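Local coordinates for uncharacterized protein conserved in bacteria with a cystatin-like fold (Silicibacter pomeroyi, PDB 3FLJ), which is of unknown function but adopts a cystatin-like fold of the SnoaL-like family, whose members include enzymes and small-molecule-binding proteins, at residues R48-P51 and K56-T59; P52-T57 and A136-V141; L68-Q73 and M142-F147. One frame throughout, in Å; residues are numbered along the deposited sequence. Where two conformers were deposited one is given.

Interaction 1 of 3, residues R48-P51 and K56-T59; sequences RFMP and KTWT
The edge of the Phe49 ring meets Trp58 CD1. Phe49 CD2 and Trp58 CD1 are 3.9 Å apart, and Trp58 CD1 lies near the plane of the phenyl ring. Over one face of the Phe49 ring sits the backbone N of Pro51, 4.0 Å above the plane and shifted toward the rim. Phe120 adds an edge-to-face ring contact to Phe49, and Phe147 brings its ring against Trp58. The two first torsions differ. Phe49 CG stands anti to the backbone N (chi1 175°), whereas Trp58 CG lies beside its own backbone N. Both rings leave the same face of the sheet, where Val67 of helix 61-74 touches each of them. An unidentified bound molecule lies about 5 Å from the Phe49 side chain.

The backbone here is a beta hairpin of strands 47-50 and 58-59, at the margin of the curved sheet of a cystatin-like fold. Phe49 and Trp58 form an antiparallel hydrogen-bonded pair. Phe49 N donates to Trp58 O over 2.8 Å, almost straight at 176°. Trp58 N returns a bond of 2.8 Å to Phe49 O. Phe49 O also receives a CA-H...O contact from Thr57 CA at 3.4 Å.

Arg48 and Thr59 form the next, non-hydrogen-bonded pair, with side chains on the other face of the sheet. Arg48 CB rests alongside Thr57 CG2 at 3.7 Å. Beyond that the arginine turns away, and its NE makes a salt bridge with Asp119 of strand 117-125. Where the strand runs into the loop, Pro51 CD touches Lys56 O at 3.5 Å. Pro51 O accepts from Arg125 NE of the second subunit.

Interaction 2 of 3, residues P52-T57 and A136-V141; sequences PTYYKT and AMNARV
The connecting loop of the hairpin 47-50/58-59 reaches across to helix 127-143 through one pair, Tyr54 and Asn138. The helix packs beside the curved sheet of the cystatin-like fold, and the loop approaches it at the protein surface. The shared surface is small, 94 Å² summed over both sides. Both residues also touch a crystal neighbour, so lattice packing may contribute to the exact pose of this pair.

Tyr54 OH donates to Asn138 OD1 at 2.7 Å. The hydroxyl lies in the plane of the amide and uses a lone pair of OD1, with a C=O...donor angle of 108°. That lone pair is on the ND2 side of the carbonyl. Seen from the tyrosine, Asn138 OD1 sits at the ring edge and near the ring plane, 3.6 Å from Tyr54 CE2. Ring and amide are nearly coplanar, with planes 19° apart. The two side chains otherwise slant across each other.

The CB of Tyr54 points toward the helix. Its CG is anti to the carbonyl carbon (chi1 -59°), which carries the ring outward to the amide. Asn138 starts off to one side, and its amide group then swings to the loop. Nearby, Thr53 and Tyr54 also pack on Arg134 and Pro52 on Leu133, all of the same helix. After Tyr54 the chain makes an inverse gamma turn centred on Tyr55, closed by a weak bond of 3.0 Å from Lys56 N to Tyr54 O. Backbone hydrogen bonds link Thr53 to the second subunit, and Tyr55 packs against Arg125 of that subunit.

The bond joins two uncharged groups, so its strength should depend little on pH near neutrality. Tyr54 is exposed, and water can probably compete for its hydroxyl.

Interaction 3 of 3, residues L68-Q73 and M142-F147; sequences LGHVGQ and MTDARF
His70 and Asp144 form a His-carboxylate hydrogen bond that ties helix 61-74 to the end of helix 127-143. His70 NE2 donates to Asp144 OD2 over 2.8 Å, nearly straight at 168°. The oxygen lies in the plane of the imidazole and offers its anti lone pair, the one away from OD1. The carboxylate itself is turned strongly against the ring, with planes 69° apart. Asp144 CG stands anti to the backbone N (chi1 -175°), which carries the carboxylate toward the facing helix.

The tight side is this hydrogen bond together with the buried Phe147, which brings CE1 to 3.8 Å from His70 CD2. The rings approach border to border without stacking, their planes well inclined. Phe147 packs further on Ala66 and Val67 of helix 61-74, and its ring makes an edge-to-face contact with Tyr150. On the far side of the imidazole, His70 ND1 is in a weak hydrogen bond with Arg140 NH1.

The loose side belongs to Arg146, an exposed residue that scarcely touches the helix. Arg146 NH2 comes no nearer to His70 NE2 than 4.3 Å. The Arg146 side chain is held instead by a salt bridge from NH2 to Asp144 OD2 and another from NH1 to Glu36.

Asp144 is the first residue to leave the helix and begins a type I turn ending at Phe147. Phe147 N closes this turn on Asp144 O. Asp144 also makes a capping bond for the helix that follows: Arg146 N donates to Asp144 OD1 over 3.3 Å, from above the carboxylate plane. The other oxygen has two main donors on different lone pairs, because Arg146 NH2 reaches the syn side of Asp144 OD2 at 3.1 Å.

Overall arrangement
From the N terminus, interaction 1 comes first and closes the short hairpin loop between strands 47-50 and 58-59. Interaction 2 starts inside that loop and shares Lys56 and Thr57 with interaction 1, but spans 78 residues to helix 127-143. Interaction 3 starts later, on helix 61-74 just after the hairpin, and ends further along, past the end of helix 127-143. Interactions 2 and 3 therefore cross, whereas 1 and 3 are in series. Packing joins them: Phe49 touches Leu68, Val141 touches Phe147, and Met137 touches Val71. Together they tie the sheet margin, helix 61-74 and the C-terminal helices, while the hairpin also contacts the second subunit.

Interaction 1 of 3, residues R48-P51 and K56-T59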
loop_
_atom_site.group_PDB
_atom_site.type_symbol
_atom_site.label_atom_id
_atom_site.label_comp_id
_atom_site.label_asym_id
_atom_site.label_seq_id
_atom_site.Cartn_x
_atom_site.Cartn_y
_atom_site.Cartn_z
ATOM N N ARG A 48 2.114 -5.635 -16.410
ATOM C CA ARG A 48 1.019 -4.722 -16.090
ATOM C C ARG A 48 1.468 -3.868 -14.907
ATOM O O ARG A 48 1.823 -4.417 -13.864
ATOM C CB ARG A 48 -0.227 -5.516 -15.738
ATOM C CG ARG A 48 -0.786 -6.280 -16.921
ATOM C CD ARG A 48 -1.981 -7.146 -16.575
ATOM N NE ARG A 48 -1.670 -8.348 -15.776
ATOM C CZ ARG A 48 -1.064 -9.476 -16.211
ATOM N NH1 ARG A 48 -0.644 -9.634 -17.469
ATOM N NH2 ARG A 48 -0.877 -10.486 -15.357
ATOM N N PHE A 49 1.513 -2.544 -15.098
ATOM C CA PHE A 49 1.857 -1.578 -14.042
ATOM C C PHE A 49 0.594 -0.780 -13.689
ATOM O O PHE A 49 -0.005 -0.181 -14.576
ATOM C CB PHE A 49 2.998 -0.657 -14.447
ATOM C CG PHE A 49 3.291 0.412 -13.429
ATOM C CD1 PHE A 49 3.902 0.081 -12.211
ATOM C CD2 PHE A 49 2.924 1.742 -13.663
ATOM C CE1 PHE A 49 4.160 1.063 -11.233
ATOM C CE2 PHE A 49 3.167 2.747 -12.695
ATOM C CZ PHE A 49 3.792 2.410 -11.476
HETATM N N MSE A 50 0.234 -0.791 -12.401
HETATM C CA MSE A 50 -0.943 -0.097 -11.870
HETATM C C MSE A 50 -0.468 0.973 -10.868
HETATM O O MSE A 50 -0.064 0.637 -9.747
HETATM C CB MSE A 50 -1.858 -1.129 -11.230
HETATM C CG MSE A 50 -2.605 -1.982 -12.251
HETATM SE SE MSE A 50 -3.052 -3.712 -11.537
HETATM C CE MSE A 50 -1.243 -4.538 -11.632
ATOM N N PRO A 51 -0.525 2.278 -11.260
ATOM C CA PRO A 51 0.009 3.322 -10.381
ATOM C C PRO A 51 -0.885 3.672 -9.186
ATOM O O PRO A 51 -2.052 3.321 -9.194
ATOM C CB PRO A 51 0.117 4.513 -11.335
ATOM C CG PRO A 51 -1.050 4.362 -12.216
ATOM C CD PRO A 51 -1.111 2.891 -12.480
ATOM N N LYS A 56 -5.944 2.742 -13.525
ATOM C CA LYS A 56 -5.618 2.364 -14.897
ATOM C C LYS A 56 -4.428 1.392 -14.869
ATOM O O LYS A 56 -3.854 1.130 -13.803
ATOM C CB LYS A 56 -5.280 3.623 -15.709
ATOM C CG LYS A 56 -6.405 4.652 -15.874
ATOM C CD LYS A 56 -7.537 4.126 -16.755
ATOM C CE LYS A 56 -8.685 5.115 -16.884
ATOM N NZ LYS A 56 -9.824 4.515 -17.639
ATOM N N THR A 57 -4.089 0.864 -16.046
ATOM C CA THR A 57 -3.005 -0.094 -16.218
ATOM C C THR A 57 -2.171 0.270 -17.439
ATOM O O THR A 57 -2.734 0.494 -18.525
ATOM C CB THR A 57 -3.566 -1.540 -16.410
ATOM O OG1 THR A 57 -4.443 -1.870 -15.326
ATOM C CG2 THR A 57 -2.436 -2.591 -16.484
ATOM N N TRP A 58 -0.851 0.359 -17.240
ATOM C CA TRP A 58 0.129 0.489 -18.321
ATOM C C TRP A 58 0.605 -0.947 -18.602
ATOM O O TRP A 58 1.022 -1.641 -17.668
ATOM C CB TRP A 58 1.343 1.311 -17.907
ATOM C CG TRP A 58 1.106 2.752 -17.697
ATOM C CD1 TRP A 58 0.838 3.368 -16.518
ATOM C CD2 TRP A 58 1.184 3.786 -18.689
ATOM N NE1 TRP A 58 0.727 4.719 -16.711
ATOM C CE2 TRP A 58 0.935 5.009 -18.030
ATOM C CE3 TRP A 58 1.431 3.794 -20.077
ATOM C CZ2 TRP A 58 0.925 6.249 -18.704
ATOM C CZ3 TRP A 58 1.423 5.034 -20.758
ATOM C CH2 TRP A 58 1.177 6.241 -20.063
ATOM N N THR A 59 0.566 -1.368 -19.872
ATOM C CA THR A 59 0.949 -2.719 -20.291
ATOM C C THR A 59 2.120 -2.679 -21.280
ATOM O O THR A 59 2.093 -1.904 -22.232
ATOM C CB THR A 59 -0.252 -3.474 -20.897
ATOM O OG1 THR A 59 -1.316 -3.514 -19.934
ATOM C CG2 THR A 59 0.136 -4.923 -21.288
#

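Interaction 2 of 3, residues P52-T57 and A136-V141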
loop_
_atom_site.group_PDB
_atom_site.type_symbol
_atom_site.label_atom_id
_atom_site.label_comp_id
_atom_site.label_asym_id
_atom_site.label_seq_id
_atom_site.Cartn_x
_atom_site.Cartn_y
_atom_site.Cartn_z
ATOM N N PRO A 52 -0.358 4.406 -8.184
ATOM C CA PRO A 52 -1.215 4.789 -7.046
ATOM C C PRO A 52 -2.174 5.960 -7.354
ATOM O O PRO A 52 -3.118 6.198 -6.586
ATOM C CB PRO A 52 -0.198 5.205 -5.991
ATOM C CG PRO A 52 0.918 5.786 -6.767
ATOM C CD PRO A 52 0.978 5.027 -8.074
ATOM N N THR A 53 -1.927 6.658 -8.463
ATOM C CA THR A 53 -2.662 7.843 -8.886
ATOM C C THR A 53 -3.999 7.483 -9.544
ATOM O O THR A 53 -5.039 7.629 -8.908
ATOM C CB THR A 53 -1.774 8.677 -9.825
ATOM O OG1 THR A 53 -1.315 7.825 -10.882
ATOM C CG2 THR A 53 -0.552 9.214 -9.068
ATOM N N TYR A 54 -3.965 6.943 -10.766
ATOM C CA TYR A 54 -5.183 6.598 -11.533
ATOM C C TYR A 54 -5.508 5.113 -11.439
ATOM O O TYR A 54 -4.594 4.308 -11.313
ATOM C CB TYR A 54 -4.988 6.946 -13.007
ATOM C CG TYR A 54 -4.684 8.399 -13.281
ATOM C CD1 TYR A 54 -5.635 9.397 -13.001
ATOM C CD2 TYR A 54 -3.459 8.791 -13.861
ATOM C CE1 TYR A 54 -5.366 10.775 -13.277
ATOM C CE2 TYR A 54 -3.181 10.150 -14.135
ATOM C CZ TYR A 54 -4.136 11.132 -13.846
ATOM O OH TYR A 54 -3.865 12.459 -14.117
ATOM N N TYR A 55 -6.796 4.754 -11.554
ATOM C CA TYR A 55 -7.251 3.337 -11.577
ATOM C C TYR A 55 -7.181 2.844 -13.036
ATOM O O TYR A 55 -8.193 2.569 -13.688
ATOM C CB TYR A 55 -8.660 3.185 -10.990
ATOM C CG TYR A 55 -9.018 1.773 -10.579
ATOM C CD1 TYR A 55 -8.342 1.153 -9.521
ATOM C CD2 TYR A 55 -10.070 1.065 -11.190
ATOM C CE1 TYR A 55 -8.669 -0.152 -9.092
ATOM C CE2 TYR A 55 -10.411 -0.262 -10.760
ATOM C CZ TYR A 55 -9.689 -0.850 -9.720
ATOM O OH TYR A 55 -9.975 -2.114 -9.257
ATOM N N LYS A 56 -5.944 2.742 -13.525
ATOM C CA LYS A 56 -5.618 2.364 -14.897
ATOM C C LYS A 56 -4.428 1.392 -14.869
ATOM O O LYS A 56 -3.854 1.130 -13.803
ATOM C CB LYS A 56 -5.280 3.623 -15.709
ATOM C CG LYS A 56 -6.405 4.652 -15.874
ATOM C CD LYS A 56 -7.537 4.126 -16.755
ATOM C CE LYS A 56 -8.685 5.115 -16.884
ATOM N NZ LYS A 56 -9.824 4.515 -17.639
ATOM N N THR A 57 -4.089 0.864 -16.046
ATOM C CA THR A 57 -3.005 -0.094 -16.218
ATOM C C THR A 57 -2.171 0.270 -17.439
ATOM O O THR A 57 -2.734 0.494 -18.525
ATOM C CB THR A 57 -3.566 -1.540 -16.410
ATOM O OG1 THR A 57 -4.443 -1.870 -15.326
ATOM C CG2 THR A 57 -2.436 -2.591 -16.484
ATOM N N ALA A 136 3.004 15.882 -10.784
ATOM C CA ALA A 136 4.379 15.736 -11.313
ATOM C C ALA A 136 4.457 14.751 -12.493
ATOM O O ALA A 136 5.140 15.032 -13.486
ATOM C CB ALA A 136 5.368 15.336 -10.209
HETATM N N MSE A 137 3.734 13.634 -12.387
HETATM C CA MSE A 137 3.694 12.593 -13.441
HETATM C C MSE A 137 2.932 13.037 -14.689
HETATM O O MSE A 137 3.345 12.684 -15.800
HETATM C CB MSE A 137 3.153 11.251 -12.909
HETATM C CG MSE A 137 4.084 10.535 -11.921
HETATM SE SE MSE A 137 5.786 10.019 -12.715
HETATM C CE MSE A 137 5.054 8.690 -14.017
ATOM N N ASN A 138 1.831 13.781 -14.520
ATOM C CA ASN A 138 1.115 14.372 -15.667
ATOM C C ASN A 138 2.074 15.253 -16.492
ATOM O O ASN A 138 2.118 15.124 -17.711
ATOM C CB ASN A 138 -0.089 15.225 -15.244
ATOM C CG ASN A 138 -1.246 14.416 -14.688
ATOM O OD1 ASN A 138 -1.351 13.189 -14.867
ATOM N ND2 ASN A 138 -2.132 15.115 -13.973
ATOM N N ALA A 139 2.849 16.102 -15.804
ATOM C CA ALA A 139 3.832 16.985 -16.449
ATOM C C ALA A 139 4.939 16.217 -17.207
ATOM O O ALA A 139 5.231 16.528 -18.365
ATOM C CB ALA A 139 4.445 17.955 -15.422
ATOM N N ARG A 140 5.516 15.207 -16.558
ATOM C CA ARG A 140 6.585 14.370 -17.159
ATOM C C ARG A 140 6.154 13.550 -18.372
ATOM O O ARG A 140 6.846 13.546 -19.395
ATOM C CB ARG A 140 7.186 13.425 -16.120
ATOM C CG ARG A 140 8.020 14.143 -15.116
ATOM C CD ARG A 140 8.534 13.206 -14.078
ATOM N NE ARG A 140 9.666 13.798 -13.366
ATOM C CZ ARG A 140 10.941 13.838 -13.794
ATOM N NH1 ARG A 140 11.314 13.327 -14.980
ATOM N NH2 ARG A 140 11.867 14.426 -13.025
ATOM N N VAL A 141 5.018 12.869 -18.240
ATOM C CA VAL A 141 4.479 12.020 -19.318
ATOM C C VAL A 141 4.072 12.836 -20.538
ATOM O O VAL A 141 4.395 12.445 -21.662
ATOM C CB VAL A 141 3.325 11.110 -18.803
ATOM C CG1 VAL A 141 2.599 10.406 -19.950
ATOM C CG2 VAL A 141 3.903 10.091 -17.821
#

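Interaction 3 of 3, residues L68-Q73 and M142-F147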
loop_
_atom_site.group_PDB
_atom_site.type_symbol
_atom_site.label_atom_id
_atom_site.label_comp_id
_atom_site.label_asym_id
_atom_site.label_seq_id
_atom_site.Cartn_x
_atom_site.Cartn_y
_atom_site.Cartn_z
ATOM N N LEU A 68 8.165 3.906 -14.847
ATOM C CA LEU A 68 8.930 3.681 -13.603
ATOM C C LEU A 68 10.160 4.588 -13.484
ATOM O O LEU A 68 10.478 5.038 -12.373
ATOM C CB LEU A 68 9.315 2.203 -13.436
ATOM C CG LEU A 68 8.151 1.242 -13.152
ATOM C CD1 LEU A 68 8.602 -0.217 -13.349
ATOM C CD2 LEU A 68 7.580 1.452 -11.729
ATOM N N GLY A 69 10.829 4.840 -14.616
ATOM C CA GLY A 69 11.938 5.799 -14.701
ATOM C C GLY A 69 11.509 7.194 -14.246
ATOM O O GLY A 69 12.211 7.815 -13.444
ATOM N N HIS A 70 10.340 7.651 -14.725
ATOM C CA HIS A 70 9.763 8.946 -14.307
ATOM C C HIS A 70 9.365 8.981 -12.833
ATOM O O HIS A 70 9.587 9.995 -12.183
ATOM C CB HIS A 70 8.576 9.371 -15.186
ATOM C CG HIS A 70 8.981 9.841 -16.548
ATOM N ND1 HIS A 70 9.758 10.961 -16.735
ATOM C CD2 HIS A 70 8.705 9.361 -17.783
ATOM C CE1 HIS A 70 9.953 11.150 -18.030
ATOM N NE2 HIS A 70 9.326 10.190 -18.688
ATOM N N VAL A 71 8.777 7.898 -12.318
ATOM C CA VAL A 71 8.399 7.817 -10.882
ATOM C C VAL A 71 9.648 7.960 -10.000
ATOM O O VAL A 71 9.636 8.740 -9.044
ATOM C CB VAL A 71 7.606 6.527 -10.516
ATOM C CG1 VAL A 71 7.326 6.463 -9.016
ATOM C CG2 VAL A 71 6.290 6.450 -11.282
ATOM N N GLY A 72 10.709 7.223 -10.350
ATOM C CA GLY A 72 12.013 7.285 -9.667
ATOM C C GLY A 72 12.638 8.674 -9.651
ATOM O O GLY A 72 13.256 9.060 -8.656
ATOM N N GLN A 73 12.464 9.407 -10.752
ATOM C CA GLN A 73 12.907 10.794 -10.890
ATOM C C GLN A 73 12.134 11.756 -9.973
ATOM O O GLN A 73 12.750 12.648 -9.378
ATOM C CB GLN A 73 12.761 11.269 -12.344
ATOM C CG GLN A 73 13.734 10.625 -13.340
ATOM C CD GLN A 73 14.997 11.424 -13.592
ATOM O OE1 GLN A 73 15.413 12.266 -12.786
ATOM N NE2 GLN A 73 15.610 11.173 -14.739
HETATM N N MSE A 142 3.398 13.962 -20.298
HETATM C CA MSE A 142 2.973 14.895 -21.362
HETATM C C MSE A 142 4.195 15.459 -22.103
HETATM O O MSE A 142 4.168 15.605 -23.326
HETATM C CB MSE A 142 2.159 16.095 -20.813
HETATM C CG MSE A 142 1.371 16.876 -21.897
HETATM SE SE MSE A 142 1.228 18.845 -21.718
HETATM C CE MSE A 142 0.837 18.965 -19.773
ATOM N N THR A 143 5.246 15.810 -21.347
ATOM C CA THR A 143 6.476 16.416 -21.922
ATOM C C THR A 143 7.342 15.420 -22.679
ATOM O O THR A 143 7.925 15.764 -23.700
ATOM C CB THR A 143 7.323 17.144 -20.833
ATOM O OG1 THR A 143 6.494 18.116 -20.190
ATOM C CG2 THR A 143 8.576 17.854 -21.424
ATOM N N ASP A 144 7.429 14.196 -22.162
ATOM C CA ASP A 144 8.235 13.139 -22.769
ATOM C C ASP A 144 7.549 12.711 -24.075
ATOM O O ASP A 144 6.552 11.989 -24.034
ATOM C CB ASP A 144 8.398 11.987 -21.767
ATOM C CG ASP A 144 9.311 10.886 -22.253
ATOM O OD1 ASP A 144 9.710 10.843 -23.431
ATOM O OD2 ASP A 144 9.618 10.027 -21.419
ATOM N N ALA A 145 8.117 13.164 -25.205
ATOM C CA ALA A 145 7.586 12.903 -26.568
ATOM C C ALA A 145 7.415 11.419 -26.963
ATOM O O ALA A 145 6.592 11.116 -27.832
ATOM C CB ALA A 145 8.398 13.642 -27.628
ATOM N N ARG A 146 8.169 10.517 -26.322
ATOM C CA ARG A 146 8.020 9.052 -26.519
ATOM C C ARG A 146 6.626 8.537 -26.137
ATOM O O ARG A 146 6.178 7.523 -26.675
ATOM C CB ARG A 146 9.013 8.263 -25.677
ATOM C CG ARG A 146 10.490 8.526 -25.978
ATOM C CD ARG A 146 11.383 7.669 -25.104
ATOM N NE ARG A 146 11.100 7.833 -23.677
ATOM C CZ ARG A 146 11.785 7.294 -22.668
ATOM N NH1 ARG A 146 12.883 6.567 -22.877
ATOM N NH2 ARG A 146 11.393 7.546 -21.422
ATOM N N PHE A 147 5.965 9.222 -25.204
ATOM C CA PHE A 147 4.617 8.861 -24.785
ATOM C C PHE A 147 3.506 9.034 -25.818
ATOM O O PHE A 147 2.421 8.573 -25.537
ATOM C CB PHE A 147 4.268 9.427 -23.393
ATOM C CG PHE A 147 4.893 8.647 -22.279
ATOM C CD1 PHE A 147 6.198 8.919 -21.870
ATOM C CD2 PHE A 147 4.203 7.572 -21.687
ATOM C CE1 PHE A 147 6.813 8.161 -20.843
ATOM C CE2 PHE A 147 4.802 6.801 -20.672
ATOM C CZ PHE A 147 6.117 7.102 -20.245
#